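Side-chain contacts in uncharacterized protein (Burkholderia thailandensis, PDB 6AR7), which is of unknown function but may be an exported protein related to the LprI-type lysozyme inhibitors: residues D24-A29 with D50-Q55; R66-A71 with G78-Q83; H146-C151 with G204-L209; K170-M175 with T182-Q187. All blocks are in the same frame, centred on the assembly; numbering follows the deposited sequence.

Contact 1 of 4, residues D24-A29 with D50-Q55; sequences DPIDVA and DEARQQ
This contact packs the first turn of helix 25-34 against the first half of helix 42-70, in the first LprI-family region of an all-helical chain. Ile26 is the residue that reaches across, and it meets Ala52 and Gln55, one helical turn apart on the longer helix. Its CG2 methyl lies 3.8 Å from Ala52 O and 4.2 Å from Ala52 CB. The other branch carries Ile26 CD1 up to the backbone of Gln55, 3.8 Å from Gln55 C. CG1 sits anti to the carbonyl carbon (chi1 -62°), which leaves CG2 facing Ala52 while the longer arm runs over Gln55. The side chains of Ile26 and Gln55 lie alongside each other, pointing opposite ways, and Gln55 OE1 ends 3.8 Å from Ile26 CG2.

A water links the two helices. It donates to Ile26 O at 2.8 Å and to Gln55 OE1 at 3.2 Å. The start of the short helix is fixed by Asp24, its N-cap, whose OD1 accepts from Ile26 N at 2.8 Å. Trp56 helps to complete the seam: its side chain touches Ile26, and its NE1 bonds to Asp27 OD1. Helix 107-136 covers Ala52 through Leu118.

No direct hydrogen bond joins the two segments. Between them the contact rests on one branched apolar side chain, with the water as its polar link at a partly exposed margin; Trp56 adds a direct bond beside it.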
loop_
_atom_site.group_PDB
_atom_site.type_symbol
_atom_site.label_atom_id
_atom_site.label_comp_id
_atom_site.label_asym_id
_atom_site.label_seq_id
_atom_site.Cartn_x
_atom_site.Cartn_y
_atom_site.Cartn_z
ATOM N N ASP A 24 5.754 -10.432 -13.437
ATOM C CA ASP A 24 6.958 -10.459 -12.643
ATOM C C ASP A 24 7.227 -11.891 -12.176
ATOM O O ASP A 24 6.282 -12.623 -11.849
ATOM C CB ASP A 24 6.806 -9.514 -11.462
ATOM C CG ASP A 24 8.079 -9.351 -10.672
ATOM O OD1 ASP A 24 8.402 -10.259 -9.868
ATOM O OD2 ASP A 24 8.756 -8.307 -10.858
ATOM N N PRO A 25 8.494 -12.330 -12.162
ATOM C CA PRO A 25 8.780 -13.715 -11.728
ATOM C C PRO A 25 8.220 -14.043 -10.348
ATOM O O PRO A 25 7.828 -15.186 -10.115
ATOM C CB PRO A 25 10.307 -13.782 -11.749
ATOM C CG PRO A 25 10.726 -12.686 -12.754
ATOM C CD PRO A 25 9.698 -11.596 -12.609
ATOM N N ILE A 26 8.111 -13.059 -9.448
ATOM C CA ILE A 26 7.546 -13.326 -8.127
ATOM C C ILE A 26 6.102 -13.788 -8.239
ATOM O O ILE A 26 5.677 -14.699 -7.518
ATOM C CB ILE A 26 7.647 -12.083 -7.221
ATOM C CG1 ILE A 26 9.109 -11.699 -6.998
ATOM C CG2 ILE A 26 6.930 -12.346 -5.880
ATOM C CD1 ILE A 26 9.304 -10.361 -6.328
ATOM N N ASP A 27 5.316 -13.146 -9.116
ATOM C CA ASP A 27 3.909 -13.511 -9.260
ATOM C C ASP A 27 3.756 -14.809 -10.035
ATOM O O ASP A 27 2.835 -15.589 -9.761
ATOM C CB ASP A 27 3.123 -12.394 -9.944
ATOM C CG ASP A 27 3.162 -11.088 -9.153
ATOM O OD1 ASP A 27 3.248 -11.138 -7.901
ATOM O OD2 ASP A 27 3.108 -10.016 -9.794
ATOM N N VAL A 28 4.625 -15.039 -11.026
ATOM C CA VAL A 28 4.638 -16.333 -11.714
ATOM C C VAL A 28 4.926 -17.452 -10.714
ATOM O O VAL A 28 4.270 -18.502 -10.723
ATOM C CB VAL A 28 5.660 -16.317 -12.871
ATOM C CG1 VAL A 28 5.863 -17.712 -13.477
ATOM C CG2 VAL A 28 5.222 -15.324 -13.958
ATOM N N ALA A 29 5.909 -17.239 -9.834
ATOM C CA ALA A 29 6.280 -18.265 -8.855
ATOM C C ALA A 29 5.155 -18.520 -7.852
ATOM O O ALA A 29 4.892 -19.671 -7.483
ATOM C CB ALA A 29 7.566 -17.850 -8.139
ATOM N N ASP A 50 2.540 -15.539 1.676
ATOM C CA ASP A 50 3.526 -14.938 2.565
ATOM C C ASP A 50 4.924 -14.972 1.942
ATOM O O ASP A 50 5.699 -14.019 2.099
ATOM C CB ASP A 50 3.509 -15.639 3.930
ATOM C CG ASP A 50 2.265 -15.292 4.766
ATOM O OD1 ASP A 50 1.612 -14.258 4.498
ATOM O OD2 ASP A 50 1.946 -16.055 5.700
ATOM N N GLU A 51 5.264 -16.046 1.231
ATOM C CA GLU A 51 6.563 -16.103 0.557
ATOM C C GLU A 51 6.646 -15.054 -0.554
ATOM O O GLU A 51 7.684 -14.406 -0.733
ATOM C CB GLU A 51 6.801 -17.509 -0.001
ATOM C CG GLU A 51 7.226 -18.523 1.070
ATOM C CD GLU A 51 6.996 -19.964 0.657
ATOM O OE1 GLU A 51 6.486 -20.192 -0.459
ATOM O OE2 GLU A 51 7.319 -20.874 1.459
ATOM N N ALA A 52 5.551 -14.866 -1.297
ATOM C CA ALA A 52 5.508 -13.828 -2.324
ATOM C C ALA A 52 5.673 -12.448 -1.702
ATOM O O ALA A 52 6.397 -11.592 -2.229
ATOM C CB ALA A 52 4.185 -13.929 -3.095
ATOM N N ARG A 53 5.024 -12.225 -0.559
ATOM C CA ARG A 53 5.120 -10.929 0.097
ATOM C C ARG A 53 6.547 -10.634 0.523
ATOM O O ARG A 53 7.029 -9.510 0.364
ATOM C CB ARG A 53 4.175 -10.868 1.295
ATOM C CG ARG A 53 4.088 -9.466 1.877
ATOM C CD ARG A 53 3.673 -9.458 3.324
ATOM N NE ARG A 53 4.709 -10.052 4.147
ATOM C CZ ARG A 53 4.524 -11.128 4.897
ATOM N NH1 ARG A 53 3.324 -11.709 4.940
ATOM N NH2 ARG A 53 5.536 -11.623 5.606
ATOM N N GLN A 54 7.233 -11.626 1.080
ATOM C CA GLN A 54 8.624 -11.425 1.467
ATOM C C GLN A 54 9.495 -11.113 0.252
ATOM O O GLN A 54 10.398 -10.275 0.325
ATOM C CB GLN A 54 9.153 -12.676 2.176
ATOM C CG GLN A 54 8.597 -12.915 3.572
ATOM C CD GLN A 54 8.963 -14.300 4.097
ATOM O OE1 GLN A 54 10.137 -14.662 4.149
ATOM N NE2 GLN A 54 7.957 -15.079 4.485
ATOM N N GLN A 55 9.250 -11.792 -0.871
ATOM C CA GLN A 55 10.018 -11.510 -2.080
ATOM C C GLN A 55 9.731 -10.103 -2.588
ATOM O O GLN A 55 10.664 -9.371 -2.938
ATOM C CB GLN A 55 9.725 -12.571 -3.136
ATOM C CG GLN A 55 10.335 -13.931 -2.734
ATOM C CD GLN A 55 9.803 -15.078 -3.542
ATOM O OE1 GLN A 55 9.503 -14.932 -4.716
ATOM N NE2 GLN A 55 9.699 -16.242 -2.917
HETATM O O HOH W 1 6.538 -16.031 -5.177
#

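Contact 2 of 4, residues R66-A71 with G78-Q83; sequences RLVKTA and GWQESQ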
loop_
_atom_site.group_PDB
_atom_site.type_symbol
_atom_site.label_atom_id
_atom_site.label_comp_id
_atom_site.label_asym_id
_atom_site.label_seq_id
_atom_site.Cartn_x
_atom_site.Cartn_y
_atom_site.Cartn_z
ATOM N N ARG A 66 18.272 1.428 -5.707
ATOM C CA ARG A 66 18.539 2.004 -7.027
ATOM C C ARG A 66 18.106 3.465 -7.086
ATOM O O ARG A 66 18.833 4.326 -7.595
ATOM C CB ARG A 66 17.816 1.216 -8.109
ATOM C CG ARG A 66 18.560 0.062 -8.704
ATOM C CD ARG A 66 18.048 -0.107 -10.113
ATOM N NE ARG A 66 16.651 -0.522 -10.106
ATOM C CZ ARG A 66 15.742 -0.107 -10.983
ATOM N NH1 ARG A 66 16.076 0.770 -11.928
ATOM N NH2 ARG A 66 14.495 -0.553 -10.899
ATOM N N LEU A 67 16.903 3.748 -6.586
ATOM C CA LEU A 67 16.350 5.094 -6.654
ATOM C C LEU A 67 17.243 6.090 -5.928
ATOM O O LEU A 67 17.519 7.178 -6.446
ATOM C CB LEU A 67 14.945 5.100 -6.048
ATOM C CG LEU A 67 13.983 6.213 -6.453
ATOM C CD1 LEU A 67 12.573 5.822 -6.085
ATOM C CD2 LEU A 67 14.350 7.494 -5.739
ATOM N N VAL A 68 17.708 5.729 -4.729
ATOM C CA VAL A 68 18.543 6.632 -3.950
ATOM C C VAL A 68 19.860 6.892 -4.676
ATOM O O VAL A 68 20.399 8.006 -4.622
ATOM C CB VAL A 68 18.764 6.052 -2.538
ATOM C CG1 VAL A 68 19.883 6.790 -1.810
ATOM C CG2 VAL A 68 17.480 6.091 -1.736
ATOM N N LYS A 69 20.372 5.894 -5.406
ATOM C CA LYS A 69 21.649 6.063 -6.090
ATOM C C LYS A 69 21.505 6.825 -7.401
ATOM O O LYS A 69 22.470 7.449 -7.845
ATOM C CB LYS A 69 22.318 4.705 -6.327
ATOM N N THR A 70 20.342 6.770 -8.062
ATOM C CA THR A 70 20.221 7.392 -9.376
ATOM C C THR A 70 19.411 8.679 -9.412
ATOM O O THR A 70 19.551 9.441 -10.372
ATOM C CB THR A 70 19.605 6.406 -10.381
ATOM O OG1 THR A 70 18.250 6.112 -10.018
ATOM C CG2 THR A 70 20.424 5.123 -10.431
ATOM N N ALA A 71 18.610 8.966 -8.394
ATOM C CA ALA A 71 17.724 10.106 -8.528
ATOM C C ALA A 71 18.483 11.409 -8.326
ATOM O O ALA A 71 19.484 11.445 -7.607
ATOM C CB ALA A 71 16.593 10.030 -7.514
ATOM N N GLY A 78 13.120 13.604 -1.366
ATOM C CA GLY A 78 11.679 13.411 -1.362
ATOM C C GLY A 78 11.285 11.952 -1.225
ATOM O O GLY A 78 10.406 11.606 -0.433
ATOM N N TRP A 79 11.920 11.072 -2.007
ATOM C CA TRP A 79 11.582 9.650 -1.907
ATOM C C TRP A 79 12.043 9.068 -0.577
ATOM O O TRP A 79 11.359 8.209 -0.002
ATOM C CB TRP A 79 12.174 8.867 -3.081
ATOM C CG TRP A 79 11.328 8.990 -4.305
ATOM C CD1 TRP A 79 11.500 9.875 -5.331
ATOM C CD2 TRP A 79 10.164 8.216 -4.634
ATOM N NE1 TRP A 79 10.511 9.709 -6.269
ATOM C CE2 TRP A 79 9.686 8.689 -5.870
ATOM C CE3 TRP A 79 9.479 7.173 -4.000
ATOM C CZ2 TRP A 79 8.551 8.156 -6.482
ATOM C CZ3 TRP A 79 8.360 6.644 -4.614
ATOM C CH2 TRP A 79 7.911 7.132 -5.844
ATOM N N GLN A 80 13.197 9.522 -0.074
ATOM C CA GLN A 80 13.644 9.067 1.237
ATOM C C GLN A 80 12.614 9.411 2.292
ATOM O O GLN A 80 12.322 8.602 3.180
ATOM C CB GLN A 80 14.996 9.680 1.593
ATOM C CG GLN A 80 16.131 9.118 0.765
ATOM C CD GLN A 80 17.450 9.781 1.091
ATOM O OE1 GLN A 80 17.497 10.982 1.349
ATOM N NE2 GLN A 80 18.531 9.013 1.051
ATOM N N GLU A 81 12.042 10.607 2.196
ATOM C CA GLU A 81 10.978 10.983 3.107
ATOM C C GLU A 81 9.762 10.081 2.925
ATOM O O GLU A 81 9.180 9.604 3.910
ATOM C CB GLU A 81 10.596 12.447 2.874
ATOM C CG GLU A 81 9.451 12.928 3.755
ATOM C CD GLU A 81 9.767 12.904 5.238
ATOM O OE1 GLU A 81 10.955 12.962 5.614
ATOM O OE2 GLU A 81 8.814 12.793 6.031
ATOM N N SER A 82 9.389 9.801 1.671
ATOM C CA SER A 82 8.225 8.952 1.423
ATOM C C SER A 82 8.421 7.559 2.017
ATOM O O SER A 82 7.482 6.975 2.573
ATOM C CB SER A 82 7.946 8.868 -0.079
ATOM O OG SER A 82 8.726 7.860 -0.696
ATOM N N GLN A 83 9.645 7.027 1.941
ATOM C CA GLN A 83 9.882 5.680 2.456
ATOM C C GLN A 83 9.829 5.657 3.976
ATOM O O GLN A 83 9.294 4.716 4.570
ATOM C CB GLN A 83 11.227 5.143 1.955
ATOM C CG GLN A 83 11.507 3.670 2.351
ATOM C CD GLN A 83 10.598 2.669 1.649
ATOM O OE1 GLN A 83 9.751 3.023 0.812
ATOM N NE2 GLN A 83 10.755 1.404 2.004
#
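This is an apolar helix-helix contact beside the tight turn of a helical hairpin, where the end of helix 42-70 meets the start of helix 73-101. Leu67 and Trp79 form its buried half. The two side chains meet roughly perpendicular to each other, and both methyls of Leu67 press on the indole. Leu67 CD1 makes a CH-pi contact over one face, 3.9 Å from the centroid of the five-membered ring of Trp79 and 19° off its normal. Leu67 CD2 sits nearer the root of the ring, 3.7 Å from Trp79 CG. Leu67 holds CG opposite its own N (chi1 -158°), which brings both methyls to the indole.

The more exposed half pairs Val68 with Gln80. Val68 CG1 touches the amide at Gln80 NE2, 3.9 Å away, and Val68 CG2 lies 4.2 Å from Gln80 CG. This is contact without a hydrogen bond.

Within the second helix, Ser82 OG donates to Trp79 O at 2.7 Å, and that carbonyl also accepts from Gln83 N.

Helix 107-136 supports the buried half: Ala131 touches both Leu67 and Trp79, and Tyr135 OH bonds Trp79 NE1. Helix 180-197 closes in through Met197, which also touches the Trp79 side chain.

Contact 3 of 4, residues H146-C151 with G204-L209; sequences HRVRPC and GERVDL
Arg206 crosses from helix 203-223 to the loop before helix 155-174 and takes hold of the carbonyl of Arg149. Its CB points toward the loop. CG stands anti to the backbone N (chi1 174°), and the chain stays extended from CG to NE, which delivers the guanidinium to the loop backbone. On the way the side chain also touches Thr198 and Cys157.

Arg206 CZ comes within 3.3 Å of Arg149 O. Beyond it, both terminal nitrogens donate to that one oxygen, end-on. Arg206 NH1 donates to Arg149 O at 2.8 Å, with an N-H...O angle of 147°. Arg206 NH2 donates to Arg149 O at 2.9 Å and is more bent, at 138°. The oxygen lies close to the guanidinium plane. NH2 comes almost head-on to the C=O bond, whereas NH1 is tilted from the carbonyl plane.

NH2 has further neighbours. Arg206 NH2 is 3.8 Å from Cys151 CB and 4.3 Å from Val148 CG1. Cys151 N is close as well, but both are donors and no bond forms. Cys151 CA lies over one face of the guanidinium. NH1 has a second partner in Glu203, whose carboxylate forms a salt bridge with it. This probably helps to hold the group in place and to balance its charge.

Cys151 is disulfide-bonded to Cys157 at the start of helix 155-174, and His146 NE2 bonds to Val201 O. At the protein surface, an arginine giving two N-H groups to one backbone carbonyl joins an irregular loop to helix 203-223, beside the Cys151-Cys157 disulfide.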
loop_
_atom_site.group_PDB
_atom_site.type_symbol
_atom_site.label_atom_id
_atom_site.label_comp_id
_atom_site.label_asym_id
_atom_site.label_seq_id
_atom_site.Cartn_x
_atom_site.Cartn_y
_atom_site.Cartn_z
ATOM N N HIS A 146 7.582 18.366 -8.160
ATOM C CA HIS A 146 6.693 19.410 -8.641
ATOM C C HIS A 146 5.877 19.961 -7.476
ATOM O O HIS A 146 5.821 19.378 -6.386
ATOM C CB HIS A 146 5.778 18.895 -9.762
ATOM C CG HIS A 146 4.971 17.696 -9.382
ATOM N ND1 HIS A 146 3.861 17.776 -8.565
ATOM C CD2 HIS A 146 5.107 16.389 -9.703
ATOM C CE1 HIS A 146 3.350 16.568 -8.400
ATOM N NE2 HIS A 146 4.087 15.709 -9.080
ATOM N N ARG A 147 5.248 21.107 -7.723
ATOM C CA ARG A 147 4.447 21.782 -6.712
ATOM C C ARG A 147 3.165 21.011 -6.408
ATOM O O ARG A 147 2.613 20.309 -7.256
ATOM C CB ARG A 147 4.105 23.205 -7.162
ATOM N N VAL A 148 2.687 21.162 -5.180
ATOM C CA VAL A 148 1.507 20.451 -4.712
ATOM C C VAL A 148 0.284 21.348 -4.908
ATOM O O VAL A 148 0.126 22.372 -4.238
ATOM C CB VAL A 148 1.670 20.036 -3.246
ATOM C CG1 VAL A 148 0.348 19.590 -2.678
ATOM C CG2 VAL A 148 2.719 18.927 -3.134
ATOM N N ARG A 149 -0.566 20.974 -5.821
ATOM C CA ARG A 149 -1.831 21.671 -5.941
ATOM C C ARG A 149 -2.844 21.039 -4.996
ATOM O O ARG A 149 -2.786 19.831 -4.734
ATOM C CB ARG A 149 -2.352 21.598 -7.373
ATOM C CG ARG A 149 -1.303 21.886 -8.431
ATOM C CD ARG A 149 -1.832 21.632 -9.835
ATOM N NE ARG A 149 -2.780 22.661 -10.263
ATOM C CZ ARG A 149 -2.425 23.817 -10.818
ATOM N NH1 ARG A 149 -3.351 24.697 -11.180
ATOM N NH2 ARG A 149 -1.140 24.093 -11.004
ATOM N N PRO A 150 -3.766 21.833 -4.463
ATOM C CA PRO A 150 -4.779 21.272 -3.560
ATOM C C PRO A 150 -5.605 20.190 -4.239
ATOM O O PRO A 150 -5.995 20.316 -5.403
ATOM C CB PRO A 150 -5.639 22.485 -3.185
ATOM C CG PRO A 150 -4.768 23.658 -3.410
ATOM C CD PRO A 150 -3.729 23.307 -4.433
ATOM N N CYS A 151 -5.907 19.143 -3.470
ATOM C CA CYS A 151 -6.693 18.030 -3.979
ATOM C C CYS A 151 -8.028 18.491 -4.548
ATOM O O CYS A 151 -8.532 17.905 -5.512
ATOM C CB CYS A 151 -6.882 17.014 -2.848
ATOM S SG CYS A 151 -7.819 15.522 -3.214
ATOM N N GLY A 204 -2.519 11.552 -11.602
ATOM C CA GLY A 204 -3.235 10.289 -11.701
ATOM C C GLY A 204 -2.813 9.289 -10.640
ATOM O O GLY A 204 -3.655 8.625 -10.030
ATOM N N GLU A 205 -1.506 9.189 -10.382
ATOM C CA GLU A 205 -1.026 8.298 -9.324
ATOM C C GLU A 205 -1.429 8.801 -7.946
ATOM O O GLU A 205 -1.666 7.999 -7.034
ATOM C CB GLU A 205 0.495 8.137 -9.408
ATOM C CG GLU A 205 0.958 7.677 -10.781
ATOM C CD GLU A 205 2.262 6.911 -10.748
ATOM O OE1 GLU A 205 2.459 6.118 -9.810
ATOM O OE2 GLU A 205 3.088 7.092 -11.662
ATOM N N ARG A 206 -1.475 10.122 -7.765
ATOM C CA ARG A 206 -1.993 10.674 -6.520
ATOM C C ARG A 206 -3.425 10.192 -6.275
ATOM O O ARG A 206 -3.752 9.699 -5.192
ATOM C CB ARG A 206 -1.901 12.199 -6.573
ATOM C CG ARG A 206 -2.537 12.936 -5.408
ATOM C CD ARG A 206 -2.642 14.425 -5.757
ATOM N NE ARG A 206 -2.839 15.241 -4.557
ATOM C CZ ARG A 206 -2.940 16.565 -4.555
ATOM N NH1 ARG A 206 -2.873 17.234 -5.702
ATOM N NH2 ARG A 206 -3.117 17.219 -3.410
ATOM N N VAL A 207 -4.272 10.270 -7.301
ATOM C CA VAL A 207 -5.643 9.779 -7.190
ATOM C C VAL A 207 -5.667 8.286 -6.878
ATOM O O VAL A 207 -6.455 7.827 -6.041
ATOM C CB VAL A 207 -6.422 10.103 -8.480
ATOM C CG1 VAL A 207 -7.830 9.475 -8.452
ATOM C CG2 VAL A 207 -6.512 11.642 -8.669
ATOM N N ASP A 208 -4.812 7.504 -7.539
ATOM C CA ASP A 208 -4.831 6.055 -7.335
ATOM C C ASP A 208 -4.345 5.659 -5.943
ATOM O O ASP A 208 -4.817 4.657 -5.394
ATOM C CB ASP A 208 -4.006 5.364 -8.418
ATOM C CG ASP A 208 -4.671 5.444 -9.785
ATOM O OD1 ASP A 208 -5.914 5.623 -9.816
ATOM O OD2 ASP A 208 -3.963 5.328 -10.815
ATOM N N LEU A 209 -3.417 6.424 -5.357
ATOM C CA LEU A 209 -3.052 6.203 -3.962
ATOM C C LEU A 209 -4.271 6.307 -3.060
ATOM O O LEU A 209 -4.472 5.469 -2.171
ATOM C CB LEU A 209 -1.996 7.210 -3.503
ATOM C CG LEU A 209 -0.519 6.976 -3.806
ATOM C CD1 LEU A 209 0.295 8.217 -3.403
ATOM C CD2 LEU A 209 0.021 5.691 -3.147
#

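Contact 4 of 4, residues K170-M175 with T182-Q187; sequences KLRARM and TLVAAQ
Thr182, in the first turn of helix 180-197, meets the end of Met175, a selenomethionine, with Met175 CE 4.4 Å from Thr182 OG1. The hydroxyl itself is bonded to Ser179 O, just before in the chain.

Leu183 comes next and carries most of the contact. Its CG is anti to the backbone N (chi1 171°), and its CB points toward helix 155-174. The two methyls divide the work. Leu183 CD1 meets Leu171 CD2 at 3.7 Å. Leu183 CD2 settles against the backbone and root of Arg172, 3.6 Å from Arg172 CA and 3.7 Å from Arg172 CB. Leu183 CD2 also touches Met175 SE at 4.0 Å. Met175 bends at chi3 (88°), which turns its CE methyl toward Thr182 beyond the selenium. Leucine, selenomethionine and the base of an arginine thus all touch the Leu183 fork.

Val184 is nearer the surface. Its CG2 lies at the edge of the Arg172 guanidinium, in its plane, 3.9 Å from Arg172 NH2. The arginine reaches there by a bend at chi3, so its aliphatic base serves Leu183 and its tip serves Val184. Glu169 makes a long, weak ion pair with Arg172 NH1.

Further along, Ala186 turns to Glu93 and Leu96 of helix 73-101. Leu96 also touches Leu183 and Met175, and Leu217 of helix 203-223 covers Leu171. The axes of helix segments 170-174 and 182-187 come within 11.0 Å of each other at 152°, roughly antiparallel. This is the geometry of a helical hairpin packed close to its turn, with leucines inside and an arginine along the outer margin.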
loop_
_atom_site.group_PDB
_atom_site.type_symbol
_atom_site.label_atom_id
_atom_site.label_comp_id
_atom_site.label_asym_id
_atom_site.label_seq_id
_atom_site.Cartn_x
_atom_site.Cartn_y
_atom_site.Cartn_z
ATOM N N LYS A 170 -17.672 5.050 8.213
ATOM C CA LYS A 170 -18.434 3.810 8.334
ATOM C C LYS A 170 -17.635 2.743 9.088
ATOM O O LYS A 170 -18.187 2.041 9.941
ATOM C CB LYS A 170 -18.850 3.322 6.943
ATOM C CG LYS A 170 -19.693 2.050 6.931
ATOM C CD LYS A 170 -20.126 1.687 5.512
ATOM C CE LYS A 170 -20.396 0.190 5.361
ATOM N NZ LYS A 170 -20.174 -0.313 3.964
ATOM N N LEU A 171 -16.336 2.600 8.783
ATOM C CA LEU A 171 -15.501 1.630 9.495
ATOM C C LEU A 171 -15.363 2.002 10.963
ATOM O O LEU A 171 -15.537 1.159 11.851
ATOM C CB LEU A 171 -14.119 1.538 8.846
ATOM C CG LEU A 171 -13.049 0.732 9.608
ATOM C CD1 LEU A 171 -13.432 -0.734 9.809
ATOM C CD2 LEU A 171 -11.713 0.832 8.853
ATOM N N ARG A 172 -15.045 3.269 11.236
ATOM C CA ARG A 172 -14.840 3.686 12.614
ATOM C C ARG A 172 -16.066 3.377 13.460
ATOM O O ARG A 172 -15.941 2.945 14.613
ATOM C CB ARG A 172 -14.513 5.172 12.679
ATOM C CG ARG A 172 -14.451 5.689 14.100
ATOM C CD ARG A 172 -13.480 6.838 14.271
ATOM N NE ARG A 172 -14.110 8.136 14.057
ATOM C CZ ARG A 172 -13.442 9.287 14.022
ATOM N NH1 ARG A 172 -14.092 10.429 13.825
ATOM N NH2 ARG A 172 -12.114 9.290 14.160
ATOM N N ALA A 173 -17.263 3.589 12.904
ATOM C CA ALA A 173 -18.484 3.345 13.666
ATOM C C ALA A 173 -18.739 1.856 13.885
ATOM O O ALA A 173 -19.365 1.486 14.882
ATOM C CB ALA A 173 -19.683 3.993 12.976
ATOM N N ARG A 174 -18.307 0.995 12.964
ATOM C CA ARG A 174 -18.583 -0.433 13.089
ATOM C C ARG A 174 -17.546 -1.178 13.919
ATOM O O ARG A 174 -17.752 -2.356 14.230
ATOM C CB ARG A 174 -18.693 -1.081 11.704
ATOM C CG ARG A 174 -20.037 -0.850 11.030
ATOM C CD ARG A 174 -20.041 -1.381 9.618
ATOM N NE ARG A 174 -21.262 -1.026 8.903
ATOM C CZ ARG A 174 -21.817 -1.778 7.957
ATOM N NH1 ARG A 174 -21.250 -2.925 7.605
ATOM N NH2 ARG A 174 -22.930 -1.380 7.358
HETATM N N MSE A 175 -16.453 -0.529 14.294
HETATM C CA MSE A 175 -15.412 -1.190 15.063
HETATM C C MSE A 175 -15.661 -1.189 16.558
HETATM O O MSE A 175 -16.306 -0.277 17.074
HETATM C CB MSE A 175 -14.072 -0.529 14.804
HETATM C CG MSE A 175 -13.553 -0.788 13.446
HETATM SE SE MSE A 175 -11.850 0.056 13.372
HETATM C CE MSE A 175 -10.751 -1.404 14.052
ATOM N N THR A 182 -6.510 2.452 16.872
ATOM C CA THR A 182 -5.610 1.890 15.872
ATOM C C THR A 182 -6.002 2.317 14.461
ATOM O O THR A 182 -5.130 2.490 13.610
ATOM C CB THR A 182 -5.550 0.365 15.991
ATOM O OG1 THR A 182 -6.711 -0.224 15.392
ATOM C CG2 THR A 182 -5.486 -0.032 17.470
ATOM N N LEU A 183 -7.297 2.499 14.191
ATOM C CA LEU A 183 -7.697 3.066 12.906
ATOM C C LEU A 183 -7.247 4.519 12.796
ATOM O O LEU A 183 -6.702 4.930 11.769
ATOM C CB LEU A 183 -9.214 2.962 12.728
ATOM C CG LEU A 183 -9.847 3.701 11.543
ATOM C CD1 LEU A 183 -9.286 3.253 10.198
ATOM C CD2 LEU A 183 -11.369 3.555 11.575
ATOM N N VAL A 184 -7.473 5.312 13.851
ATOM C CA VAL A 184 -7.042 6.710 13.850
ATOM C C VAL A 184 -5.544 6.799 13.586
ATOM O O VAL A 184 -5.087 7.564 12.731
ATOM C CB VAL A 184 -7.410 7.392 15.184
ATOM C CG1 VAL A 184 -6.869 8.813 15.219
ATOM C CG2 VAL A 184 -8.922 7.387 15.401
ATOM N N ALA A 185 -4.760 5.994 14.305
ATOM C CA ALA A 185 -3.310 6.060 14.171
ATOM C C ALA A 185 -2.855 5.595 12.784
ATOM O O ALA A 185 -2.004 6.238 12.148
ATOM C CB ALA A 185 -2.656 5.233 15.276
ATOM N N ALA A 186 -3.402 4.476 12.294
ATOM C CA ALA A 186 -2.990 3.985 10.979
ATOM C C ALA A 186 -3.337 4.979 9.883
ATOM O O ALA A 186 -2.523 5.236 8.984
ATOM C CB ALA A 186 -3.641 2.636 10.680
ATOM N N GLN A 187 -4.541 5.557 9.944
ATOM C CA GLN A 187 -4.981 6.468 8.900
ATOM C C GLN A 187 -4.158 7.750 8.903
ATOM O O GLN A 187 -3.847 8.301 7.841
ATOM C CB GLN A 187 -6.455 6.806 9.090
ATOM C CG GLN A 187 -6.996 7.683 7.987
ATOM C CD GLN A 187 -6.991 6.980 6.647
ATOM O OE1 GLN A 187 -6.857 5.758 6.564
ATOM N NE2 GLN A 187 -7.143 7.748 5.591
#

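How the contacts relate
All four contacts join parts of one helical chain, but none is wholly core. Contacts 2 and 4 are alike: each sits by the turn of a helical hairpin and pairs buried apolar residues with a more exposed margin where a valine meets a polar side chain. Contact 2 relies on an aromatic face, contact 4 on aliphatic side chains and selenium. Contact 1 shares helix 42-70 with contact 2, their centres 23 Å apart, but has a water at its edge. Contact 3 is the surface contact, and it alone has direct hydrogen bonds across its segments. It belongs with contact 4 to the second family region, and its loop and helix bracket contact 4 in sequence. Contacts 1 and 4 lie on opposite sides of the chain's centre.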